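Local coordinates for mitomycin biosynthesis 6-O-methyltransferase (Streptomyces lavendulae, PDB 3GWZ), which methylates the quinone 6-hydroxyl of 6-demethylmitomycins A and B with S-adenosyl-L-methionine, giving the quinone methoxy group of mitomycins A and B, at residues Ala131-Gln134 with Trp138-Arg141; Ser164-Thr169 with Leu232-Val237; Asp260-Ile265 with Asp283-Arg288. One frame throughout, in Å; residues are numbered along the deposited sequence.

Contact 1. Residues Ala131-Gln134 with Trp138-Arg141; sequences ARFQ and WHWR
His139 is wedged between the side chains of Phe133 and Gln134, and its imidazole can be followed outward atom by atom. CB rests by the backbone carbonyl oxygens of Phe133 and Gln134. With CG anti to its own backbone N (chi1 -172°), the ring is carried back over the end of the preceding helix. CG and ND1 lie above Gln134 CA, which sits 3.7 Å from the centroid of the His139 ring and almost on the ring normal, a CH-pi contact. Further out, CE1 and NE2 pass over the aliphatic part of the glutamine, with His139 CE1 3.6 Å from Gln134 CG. At the imidazole's edge, His139 CD2 points at the face of Phe133, above the ring's centre and 3.6 Å from Phe133 CE2; the ring planes of Phe133 and His139 stand at 83°, an edge-to-face pair.

Phe133, Trp138 and His139 form an aromatic cluster at the corner between the consecutive helices 126-135 and 137-144. Trp138 takes the less common rotamer with CG between N and the carbonyl carbon (chi1 41°), bringing the far corner of its indole to Phe133: Trp138 CH2 lies 3.5 Å from Phe133 CE1, the two rings meeting obliquely.

Histidine suits the wedge because it is flat yet polar at both nitrogens. One water, 2.7 Å from His139 ND1, joins it to the carbonyl oxygen of Gln134, and a second lies 3.0 Å from His139 NE2 and accepts from Gln134 NE2. Gln134 OE1 is hydrogen-bonded to His56 NE2. Phe133 also packs on Leu178 and Ala182 of helix 173-197, whereas Trp140 turns to the dimer interface and stacks on Trp140 of the second subunit.

Contact 2. Residues Ser164-Thr169 with Leu232-Val237; sequences SFWQLT and LERPPV. With SAH (S-adenosyl-L-homocysteine), chain G.
Arg234 reaches across to helix 165-171 with the two terminal nitrogens of its guanidinium. NH1 donates to the backbone oxygen of Trp166 at 2.8 Å, a rather bent bond (138°), while NH2 donates to Thr169 OG1 at 2.9 Å along a straighter line; both acceptors lie near the guanidinium plane. Trp166 CE3 packs over one face of that group, 3.6 Å from Arg234 NH2. A bend at chi3 (-73°) turns the otherwise extended arginine so that Arg234 NE faces the ribose and donates to SAH O2' at 2.9 Å.

This is the dense part, sealed by the bound SAH: its C8 lies over one face of the Trp166 indole, and Phe165 backs the other. Glu233 completes the ribose site, its OE1 and OE2 accepting from SAH O2' and O3' (2.7 Å each), as an acidic residue ending the second strand does in class I methyltransferases. Past Arg234, at the start of helix 235-247, the contact thins: Pro236 points toward helix 165-171 but stays short of touching, and Pro235 is exposed.

Thr169 OG1 donates to Phe165 O, leaving it to accept from the arginine. One guanidinium thus ties helix to ligand; its charge probably makes the O2' hydroxyl a better donor to Glu233 OE1 and offsets that carboxylate.

Contact 3. Residues Asp260-Ile265 with Asp283-Arg288; sequences DFFETI and DDDVVR. With SAH (S-adenosyl-L-homocysteine), chain G.
Phe262 lays one face against the guanidinium of Arg288, whose plane is only 19° from that of the ring. The CZ of Arg288 is 3.5 Å from Phe262 CD1, so the charged group sits flat on the rim of the phenyl. Asp285 comes from another direction: its backbone oxygen approaches the ring edge near the plane, 3.7 Å from Phe262 CE1, and its CB touches the same corner. Arginine suits this exposed place because its flat head can lie on an aromatic ring and still bond at its edge.

That edge is fixed by Asp285, one helical turn earlier, whose OD1 forms a salt bridge with Arg288 NH1 at 3.0 Å; the arginine chain folds back at its third torsion (69°), bringing the guanidinium over the helix side. A water donating to the backbone oxygens of Phe261 and Arg288 joins the backbones.

The loop itself is set by Asp260. Its OD1 accepts from Phe262 N at 2.9 Å, an Asx turn, and also from the adenine N6 of SAH at 2.9 Å along a nearly straight line (170°). Phe261 N donates to adenine N1 at 3.0 Å, while the Phe261 ring lies under the base with C6 over its centre. The same aspartate therefore reads the base and shapes the turn that presents Phe262.

Beyond these, Phe262 meets Trp281 edge-to-face and packs on Ile289, so the loop between strands 254-258 and 271-275 is held against the start of helix 283-296, while Phe261 and Ile265 reach down to Ile209 of strand 205-209.

How the contacts relate
Contacts 1 and 2 are buried, whereas contact 3 lies at the surface. Contact 1 joins two consecutive helices with aromatic rings and waters; contact 2 ties a helix to the turn between strand 228-233 and helix 235-247 with a buried arginine, and contact 3 sets a loop against a helix with an exposed arginine lying on a phenyl ring. Phe133 and Trp138 pack on Phe165 and Leu168, joining contact 1 to contact 2; Leu232 packs on the 260-265 loop, joining contact 2 to contact 3. Contacts 2 and 3 both hold SAH: contact 2 holds the ribose hydroxyls and touches the adenine, contact 3 bonds the adenine's N6 and N1. Contact 1 instead reaches the second subunit.

Contact 1. Residues Ala131-Gln134 with Trp138-Arg141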
loop_
_atom_site.group_PDB
_atom_site.type_symbol
_atom_site.label_atom_id
_atom_site.label_comp_id
_atom_site.label_asym_id
_atom_site.label_seq_id
_atom_site.Cartn_x
_atom_site.Cartn_y
_atom_site.Cartn_z
ATOM N N ALA A 131 3.689 16.248 4.853
ATOM C CA ALA A 131 2.615 16.835 4.053
ATOM C C ALA A 131 1.279 16.663 4.769
ATOM O O ALA A 131 0.472 17.583 4.806
ATOM C CB ALA A 131 2.564 16.220 2.667
ATOM N N ARG A 132 1.056 15.488 5.352
ATOM C CA ARG A 132 -0.201 15.212 6.050
ATOM C C ARG A 132 -0.321 15.948 7.379
ATOM O O ARG A 132 -1.414 16.339 7.781
ATOM C CB ARG A 132 -0.396 13.700 6.239
ATOM C CG ARG A 132 -0.720 12.996 4.922
ATOM C CD ARG A 132 -0.546 11.487 4.970
ATOM N NE ARG A 132 -0.991 10.904 3.707
ATOM C CZ ARG A 132 -0.266 10.890 2.591
ATOM N NH1 ARG A 132 0.958 11.408 2.582
ATOM N NH2 ARG A 132 -0.762 10.348 1.481
ATOM N N PHE A 133 0.814 16.118 8.057
ATOM C CA PHE A 133 0.911 16.901 9.298
ATOM C C PHE A 133 0.542 18.357 9.008
ATOM O O PHE A 133 -0.283 18.952 9.697
ATOM C CB PHE A 133 2.358 16.774 9.818
ATOM C CG PHE A 133 2.674 17.570 11.081
ATOM C CD1 PHE A 133 1.818 17.571 12.165
ATOM C CD2 PHE A 133 3.884 18.252 11.187
ATOM C CE1 PHE A 133 2.139 18.288 13.332
ATOM C CE2 PHE A 133 4.220 18.966 12.346
ATOM C CZ PHE A 133 3.337 18.976 13.422
ATOM N N GLN A 134 1.142 18.914 7.962
ATOM C CA GLN A 134 0.903 20.301 7.562
ATOM C C GLN A 134 -0.519 20.544 7.043
ATOM O O GLN A 134 -1.000 21.678 7.035
ATOM C CB GLN A 134 1.895 20.703 6.472
ATOM C CG GLN A 134 3.335 20.754 6.936
ATOM C CD GLN A 134 4.301 20.881 5.779
ATOM O OE1 GLN A 134 3.889 21.039 4.625
ATOM N NE2 GLN A 134 5.593 20.795 6.075
ATOM N N TRP A 138 -4.902 23.321 12.156
ATOM C CA TRP A 138 -4.232 23.975 13.281
ATOM C C TRP A 138 -2.754 24.221 13.009
ATOM O O TRP A 138 -2.133 25.103 13.616
ATOM C CB TRP A 138 -4.437 23.184 14.586
ATOM C CG TRP A 138 -4.329 21.686 14.448
ATOM C CD1 TRP A 138 -5.362 20.801 14.379
ATOM C CD2 TRP A 138 -3.125 20.903 14.368
ATOM N NE1 TRP A 138 -4.885 19.521 14.275
ATOM C CE2 TRP A 138 -3.515 19.553 14.261
ATOM C CE3 TRP A 138 -1.760 21.216 14.378
ATOM C CZ2 TRP A 138 -2.592 18.511 14.160
ATOM C CZ3 TRP A 138 -0.838 20.180 14.275
ATOM C CH2 TRP A 138 -1.263 18.839 14.173
ATOM N N HIS A 139 -2.183 23.427 12.108
ATOM C CA HIS A 139 -0.811 23.644 11.686
ATOM C C HIS A 139 -0.793 24.919 10.831
ATOM O O HIS A 139 -0.098 25.878 11.144
ATOM C CB HIS A 139 -0.326 22.429 10.897
ATOM C CG HIS A 139 1.137 22.437 10.573
ATOM N ND1 HIS A 139 1.704 23.346 9.707
ATOM C CD2 HIS A 139 2.138 21.604 10.952
ATOM C CE1 HIS A 139 2.997 23.100 9.598
ATOM N NE2 HIS A 139 3.287 22.044 10.340
ATOM N N TRP A 140 -1.586 24.931 9.761
ATOM C CA TRP A 140 -1.693 26.114 8.905
ATOM C C TRP A 140 -2.059 27.362 9.723
ATOM O O TRP A 140 -1.563 28.451 9.449
ATOM C CB TRP A 140 -2.735 25.868 7.805
ATOM C CG TRP A 140 -2.806 26.908 6.707
ATOM C CD1 TRP A 140 -3.695 27.946 6.610
ATOM C CD2 TRP A 140 -1.998 26.964 5.521
ATOM N NE1 TRP A 140 -3.470 28.658 5.455
ATOM C CE2 TRP A 140 -2.433 28.077 4.769
ATOM C CE3 TRP A 140 -0.934 26.193 5.034
ATOM C CZ2 TRP A 140 -1.846 28.436 3.556
ATOM C CZ3 TRP A 140 -0.349 26.550 3.832
ATOM C CH2 TRP A 140 -0.811 27.662 3.099
ATOM N N ARG A 141 -2.926 27.215 10.720
ATOM C CA ARG A 141 -3.349 28.400 11.479
ATOM C C ARG A 141 -2.249 28.993 12.353
ATOM O O ARG A 141 -2.240 30.196 12.622
ATOM C CB ARG A 141 -4.610 28.159 12.317
ATOM C CG ARG A 141 -5.252 29.491 12.718
ATOM C CD ARG A 141 -6.568 29.357 13.459
ATOM N NE ARG A 141 -7.635 28.847 12.605
ATOM C CZ ARG A 141 -8.878 29.314 12.608
ATOM N NH1 ARG A 141 -9.210 30.321 13.412
ATOM N NH2 ARG A 141 -9.788 28.775 11.803
HETATM O O HOH W 1 0.416 24.115 7.455
HETATM O O HOH W 2 5.807 20.715 9.354
#

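Contact 2. Residues Ser164-Thr169 with Leu232-Val237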
loop_
_atom_site.group_PDB
_atom_site.type_symbol
_atom_site.label_atom_id
_atom_site.label_comp_id
_atom_site.label_asym_id
_atom_site.label_seq_id
_atom_site.Cartn_x
_atom_site.Cartn_y
_atom_site.Cartn_z
ATOM N N SER A 164 -1.775 25.029 23.545
ATOM C CA SER A 164 -0.382 24.855 23.144
ATOM C C SER A 164 -0.205 23.618 22.272
ATOM O O SER A 164 -1.044 22.712 22.268
ATOM C CB SER A 164 0.535 24.753 24.368
ATOM O OG SER A 164 0.343 23.516 25.033
ATOM N N PHE A 165 0.888 23.588 21.517
ATOM C CA PHE A 165 1.182 22.433 20.684
ATOM C C PHE A 165 1.304 21.169 21.541
ATOM O O PHE A 165 0.815 20.105 21.173
ATOM C CB PHE A 165 2.466 22.652 19.875
ATOM C CG PHE A 165 2.803 21.496 18.955
ATOM C CD1 PHE A 165 2.156 21.351 17.740
ATOM C CD2 PHE A 165 3.747 20.547 19.324
ATOM C CE1 PHE A 165 2.456 20.287 16.883
ATOM C CE2 PHE A 165 4.049 19.468 18.484
ATOM C CZ PHE A 165 3.404 19.342 17.259
ATOM N N TRP A 166 1.958 21.277 22.690
ATOM C CA TRP A 166 2.131 20.082 23.521
ATOM C C TRP A 166 0.809 19.628 24.145
ATOM O O TRP A 166 0.580 18.431 24.330
ATOM C CB TRP A 166 3.193 20.292 24.598
ATOM C CG TRP A 166 4.568 20.466 24.059
ATOM C CD1 TRP A 166 5.448 21.461 24.371
ATOM C CD2 TRP A 166 5.237 19.619 23.112
ATOM N NE1 TRP A 166 6.622 21.283 23.686
ATOM C CE2 TRP A 166 6.520 20.162 22.903
ATOM C CE3 TRP A 166 4.873 18.460 22.419
ATOM C CZ2 TRP A 166 7.440 19.592 22.025
ATOM C CZ3 TRP A 166 5.790 17.890 21.541
ATOM C CH2 TRP A 166 7.054 18.454 21.353
ATOM N N GLN A 167 -0.060 20.580 24.468
ATOM C CA GLN A 167 -1.341 20.227 25.067
ATOM C C GLN A 167 -2.245 19.576 24.033
ATOM O O GLN A 167 -2.948 18.616 24.330
ATOM C CB GLN A 167 -2.029 21.455 25.675
ATOM C CG GLN A 167 -3.310 21.137 26.425
ATOM C CD GLN A 167 -3.080 20.185 27.589
ATOM O OE1 GLN A 167 -3.900 19.310 27.860
ATOM N NE2 GLN A 167 -1.953 20.345 28.272
ATOM N N LEU A 168 -2.228 20.099 22.812
ATOM C CA LEU A 168 -3.042 19.515 21.750
ATOM C C LEU A 168 -2.624 18.073 21.463
ATOM O O LEU A 168 -3.471 17.169 21.368
ATOM C CB LEU A 168 -2.950 20.350 20.465
ATOM C CG LEU A 168 -3.748 19.740 19.310
ATOM C CD1 LEU A 168 -5.239 19.810 19.625
ATOM C CD2 LEU A 168 -3.447 20.455 18.001
ATOM N N THR A 169 -1.320 17.849 21.328
ATOM C CA THR A 169 -0.830 16.510 21.007
ATOM C C THR A 169 -0.996 15.564 22.204
ATOM O O THR A 169 -1.101 14.341 22.046
ATOM C CB THR A 169 0.642 16.526 20.492
ATOM O OG1 THR A 169 1.478 17.244 21.407
ATOM C CG2 THR A 169 0.726 17.197 19.107
ATOM N N LEU A 232 12.382 7.492 27.994
ATOM C CA LEU A 232 11.569 8.416 28.773
ATOM C C LEU A 232 10.747 9.293 27.830
ATOM O O LEU A 232 11.306 9.954 26.965
ATOM C CB LEU A 232 12.483 9.296 29.632
ATOM C CG LEU A 232 11.935 10.555 30.311
ATOM C CD1 LEU A 232 10.802 10.214 31.251
ATOM C CD2 LEU A 232 13.057 11.260 31.062
ATOM N N GLU A 233 9.428 9.299 28.005
ATOM C CA GLU A 233 8.530 10.120 27.181
ATOM C C GLU A 233 7.255 10.475 27.940
ATOM O O GLU A 233 6.930 9.848 28.961
ATOM C CB GLU A 233 8.138 9.386 25.883
ATOM C CG GLU A 233 8.918 9.818 24.646
ATOM C CD GLU A 233 8.530 11.200 24.177
ATOM O OE1 GLU A 233 7.534 11.746 24.692
ATOM O OE2 GLU A 233 9.222 11.743 23.297
ATOM N N ARG A 234 6.536 11.476 27.434
ATOM C CA ARG A 234 5.180 11.758 27.896
ATOM C C ARG A 234 4.346 10.478 27.829
ATOM O O ARG A 234 4.454 9.700 26.874
ATOM C CB ARG A 234 4.529 12.839 27.028
ATOM C CG ARG A 234 5.352 14.108 26.885
ATOM C CD ARG A 234 4.520 15.208 26.242
ATOM N NE ARG A 234 4.291 14.981 24.811
ATOM C CZ ARG A 234 3.328 15.573 24.105
ATOM N NH1 ARG A 234 2.472 16.396 24.706
ATOM N NH2 ARG A 234 3.199 15.326 22.805
ATOM N N PRO A 235 3.502 10.258 28.841
ATOM C CA PRO A 235 2.782 8.985 28.993
ATOM C C PRO A 235 2.126 8.425 27.721
ATOM O O PRO A 235 2.318 7.240 27.432
ATOM C CB PRO A 235 1.733 9.309 30.064
ATOM C CG PRO A 235 2.416 10.324 30.929
ATOM C CD PRO A 235 3.276 11.162 29.987
ATOM N N PRO A 236 1.358 9.239 26.977
ATOM C CA PRO A 236 0.747 8.678 25.762
ATOM C C PRO A 236 1.790 8.272 24.722
ATOM O O PRO A 236 1.640 7.247 24.056
ATOM C CB PRO A 236 -0.093 9.835 25.207
ATOM C CG PRO A 236 -0.189 10.830 26.313
ATOM C CD PRO A 236 1.040 10.666 27.152
ATOM N N VAL A 237 2.827 9.088 24.574
ATOM C CA VAL A 237 3.867 8.830 23.590
ATOM C C VAL A 237 4.685 7.616 24.022
ATOM O O VAL A 237 5.084 6.792 23.196
ATOM C CB VAL A 237 4.782 10.072 23.426
ATOM C CG1 VAL A 237 5.801 9.850 22.334
ATOM C CG2 VAL A 237 3.927 11.318 23.129
HETATM N N SAH G . 13.624 12.303 20.289
HETATM C CA SAH G . 12.511 12.046 19.313
HETATM C CB SAH G . 11.341 13.045 19.421
HETATM C CG SAH G . 11.687 14.532 19.211
HETATM S SD SAH G . 10.223 15.559 19.235
HETATM C C SAH G . 13.061 12.070 17.915
HETATM O O SAH G . 12.403 11.583 16.990
HETATM O OXT SAH G . 14.173 12.561 17.675
HETATM C "C5'" SAH G . 10.284 16.135 20.920
HETATM C "C4'" SAH G . 9.672 15.150 21.938
HETATM O "O4'" SAH G . 9.670 15.669 23.289
HETATM C "C3'" SAH G . 8.228 14.710 21.677
HETATM O "O3'" SAH G . 8.215 13.305 21.380
HETATM C "C2'" SAH G . 7.466 14.969 22.979
HETATM O "O2'" SAH G . 6.589 13.902 23.360
HETATM C "C1'" SAH G . 8.579 15.043 23.997
HETATM N N9 SAH G . 8.285 15.879 25.183
HETATM C C8 SAH G . 7.813 17.146 25.177
HETATM N N7 SAH G . 7.698 17.616 26.445
HETATM C C5 SAH G . 8.121 16.632 27.275
HETATM C C6 SAH G . 8.276 16.468 28.733
HETATM N N6 SAH G . 7.936 17.496 29.547
HETATM N N1 SAH G . 8.748 15.280 29.201
HETATM C C2 SAH G . 9.077 14.277 28.374
HETATM N N3 SAH G . 8.965 14.359 27.031
HETATM C C4 SAH G . 8.505 15.491 26.441
#

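Contact 3. Residues Asp260-Ile265 with Asp283-Arg288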
loop_
_atom_site.group_PDB
_atom_site.type_symbol
_atom_site.label_atom_id
_atom_site.label_comp_id
_atom_site.label_asym_id
_atom_site.label_seq_id
_atom_site.Cartn_x
_atom_site.Cartn_y
_atom_site.Cartn_z
ATOM N N ASP A 260 8.227 13.092 32.832
ATOM C CA ASP A 260 8.366 14.485 32.441
ATOM C C ASP A 260 9.817 14.858 32.673
ATOM O O ASP A 260 10.285 14.854 33.822
ATOM C CB ASP A 260 7.438 15.343 33.317
ATOM C CG ASP A 260 7.582 16.834 33.060
ATOM O OD1 ASP A 260 8.513 17.246 32.333
ATOM O OD2 ASP A 260 6.758 17.599 33.605
ATOM N N PHE A 261 10.548 15.170 31.602
ATOM C CA PHE A 261 11.986 15.429 31.759
ATOM C C PHE A 261 12.320 16.719 32.524
ATOM O O PHE A 261 13.491 16.991 32.821
ATOM C CB PHE A 261 12.774 15.305 30.432
ATOM C CG PHE A 261 12.207 16.113 29.283
ATOM C CD1 PHE A 261 11.976 17.472 29.410
ATOM C CD2 PHE A 261 11.953 15.510 28.059
ATOM C CE1 PHE A 261 11.468 18.216 28.345
ATOM C CE2 PHE A 261 11.453 16.251 26.988
ATOM C CZ PHE A 261 11.206 17.604 27.135
ATOM N N PHE A 262 11.304 17.497 32.874
ATOM C CA PHE A 262 11.535 18.645 33.757
ATOM C C PHE A 262 11.547 18.211 35.220
ATOM O O PHE A 262 11.969 18.964 36.099
ATOM C CB PHE A 262 10.473 19.724 33.568
ATOM C CG PHE A 262 10.613 20.491 32.290
ATOM C CD1 PHE A 262 11.643 21.401 32.121
ATOM C CD2 PHE A 262 9.700 20.311 31.262
ATOM C CE1 PHE A 262 11.766 22.118 30.931
ATOM C CE2 PHE A 262 9.816 21.017 30.081
ATOM C CZ PHE A 262 10.847 21.919 29.914
ATOM N N GLU A 263 11.079 16.994 35.472
ATOM C CA GLU A 263 10.948 16.490 36.833
ATOM C C GLU A 263 11.825 15.272 37.065
ATOM O O GLU A 263 12.312 15.058 38.173
ATOM C CB GLU A 263 9.492 16.133 37.131
ATOM C CG GLU A 263 8.522 17.308 37.033
ATOM C CD GLU A 263 8.977 18.541 37.815
ATOM O OE1 GLU A 263 9.610 18.388 38.885
ATOM O OE2 GLU A 263 8.693 19.671 37.357
ATOM N N THR A 264 12.036 14.480 36.016
ATOM C CA THR A 264 12.682 13.180 36.163
ATOM C C THR A 264 13.698 12.865 35.073
ATOM O O THR A 264 13.408 13.000 33.882
ATOM C CB THR A 264 11.627 12.059 36.153
ATOM O OG1 THR A 264 10.639 12.324 37.156
ATOM C CG2 THR A 264 12.270 10.702 36.408
ATOM N N ILE A 265 14.888 12.440 35.491
ATOM C CA ILE A 265 15.855 11.813 34.595
ATOM C C ILE A 265 16.435 10.619 35.339
ATOM O O ILE A 265 16.995 10.790 36.415
ATOM C CB ILE A 265 17.024 12.754 34.246
ATOM C CG1 ILE A 265 16.522 14.019 33.543
ATOM C CG2 ILE A 265 18.036 12.034 33.369
ATOM C CD1 ILE A 265 16.045 13.784 32.125
ATOM N N ASP A 283 16.066 29.214 26.403
ATOM C CA ASP A 283 17.293 29.019 27.177
ATOM C C ASP A 283 17.019 28.555 28.602
ATOM O O ASP A 283 17.635 27.604 29.078
ATOM C CB ASP A 283 18.138 30.300 27.194
ATOM C CG ASP A 283 18.769 30.604 25.847
ATOM O OD1 ASP A 283 18.637 29.784 24.909
ATOM O OD2 ASP A 283 19.400 31.673 25.722
ATOM N N ASP A 284 16.098 29.231 29.283
ATOM C CA ASP A 284 15.752 28.864 30.655
ATOM C C ASP A 284 15.336 27.395 30.754
ATOM O O ASP A 284 15.806 26.656 31.627
ATOM C CB ASP A 284 14.636 29.769 31.189
ATOM C CG ASP A 284 15.118 31.189 31.484
ATOM O OD1 ASP A 284 16.352 31.410 31.527
ATOM O OD2 ASP A 284 14.263 32.083 31.678
ATOM N N ASP A 285 14.457 26.965 29.858
ATOM C CA ASP A 285 13.968 25.598 29.922
ATOM C C ASP A 285 15.049 24.592 29.533
ATOM O O ASP A 285 15.072 23.492 30.063
ATOM C CB ASP A 285 12.710 25.414 29.081
ATOM C CG ASP A 285 11.494 26.049 29.718
ATOM O OD1 ASP A 285 11.463 26.153 30.961
ATOM O OD2 ASP A 285 10.574 26.449 28.977
ATOM N N VAL A 286 15.953 24.969 28.632
ATOM C CA VAL A 286 17.055 24.070 28.295
ATOM C C VAL A 286 17.971 23.877 29.500
ATOM O O VAL A 286 18.428 22.768 29.780
ATOM C CB VAL A 286 17.894 24.579 27.108
ATOM C CG1 VAL A 286 19.221 23.812 27.043
ATOM C CG2 VAL A 286 17.115 24.427 25.804
ATOM N N VAL A 287 18.242 24.959 30.217
ATOM C CA VAL A 287 19.084 24.849 31.403
ATOM C C VAL A 287 18.428 23.963 32.456
ATOM O O VAL A 287 19.101 23.163 33.108
ATOM C CB VAL A 287 19.460 26.241 31.974
ATOM C CG1 VAL A 287 20.022 26.119 33.394
ATOM C CG2 VAL A 287 20.459 26.928 31.052
ATOM N N ARG A 288 17.112 24.084 32.611
ATOM C CA ARG A 288 16.384 23.221 33.540
ATOM C C ARG A 288 16.607 21.755 33.187
ATOM O O ARG A 288 16.905 20.931 34.055
ATOM C CB ARG A 288 14.880 23.530 33.532
ATOM C CG ARG A 288 14.502 24.885 34.120
ATOM C CD ARG A 288 13.019 25.194 33.864
ATOM N NE ARG A 288 12.150 24.322 34.644
ATOM C CZ ARG A 288 10.880 24.053 34.347
ATOM N NH1 ARG A 288 10.306 24.587 33.271
ATOM N NH2 ARG A 288 10.184 23.245 35.133
HETATM N N SAH G . 13.624 12.303 20.289
HETATM C CA SAH G . 12.511 12.046 19.313
HETATM C CB SAH G . 11.341 13.045 19.421
HETATM C CG SAH G . 11.687 14.532 19.211
HETATM S SD SAH G . 10.223 15.559 19.235
HETATM C C SAH G . 13.061 12.070 17.915
HETATM O O SAH G . 12.403 11.583 16.990
HETATM O OXT SAH G . 14.173 12.561 17.675
HETATM C "C5'" SAH G . 10.284 16.135 20.920
HETATM C "C4'" SAH G . 9.672 15.150 21.938
HETATM O "O4'" SAH G . 9.670 15.669 23.289
HETATM C "C3'" SAH G . 8.228 14.710 21.677
HETATM O "O3'" SAH G . 8.215 13.305 21.380
HETATM C "C2'" SAH G . 7.466 14.969 22.979
HETATM O "O2'" SAH G . 6.589 13.902 23.360
HETATM C "C1'" SAH G . 8.579 15.043 23.997
HETATM N N9 SAH G . 8.285 15.879 25.183
HETATM C C8 SAH G . 7.813 17.146 25.177
HETATM N N7 SAH G . 7.698 17.616 26.445
HETATM C C5 SAH G . 8.121 16.632 27.275
HETATM C C6 SAH G . 8.276 16.468 28.733
HETATM N N6 SAH G . 7.936 17.496 29.547
HETATM N N1 SAH G . 8.748 15.280 29.201
HETATM C C2 SAH G . 9.077 14.277 28.374
HETATM N N3 SAH G . 8.965 14.359 27.031
HETATM C C4 SAH G . 8.505 15.491 26.441
HETATM O O HOH W 3 14.577 19.074 34.639
#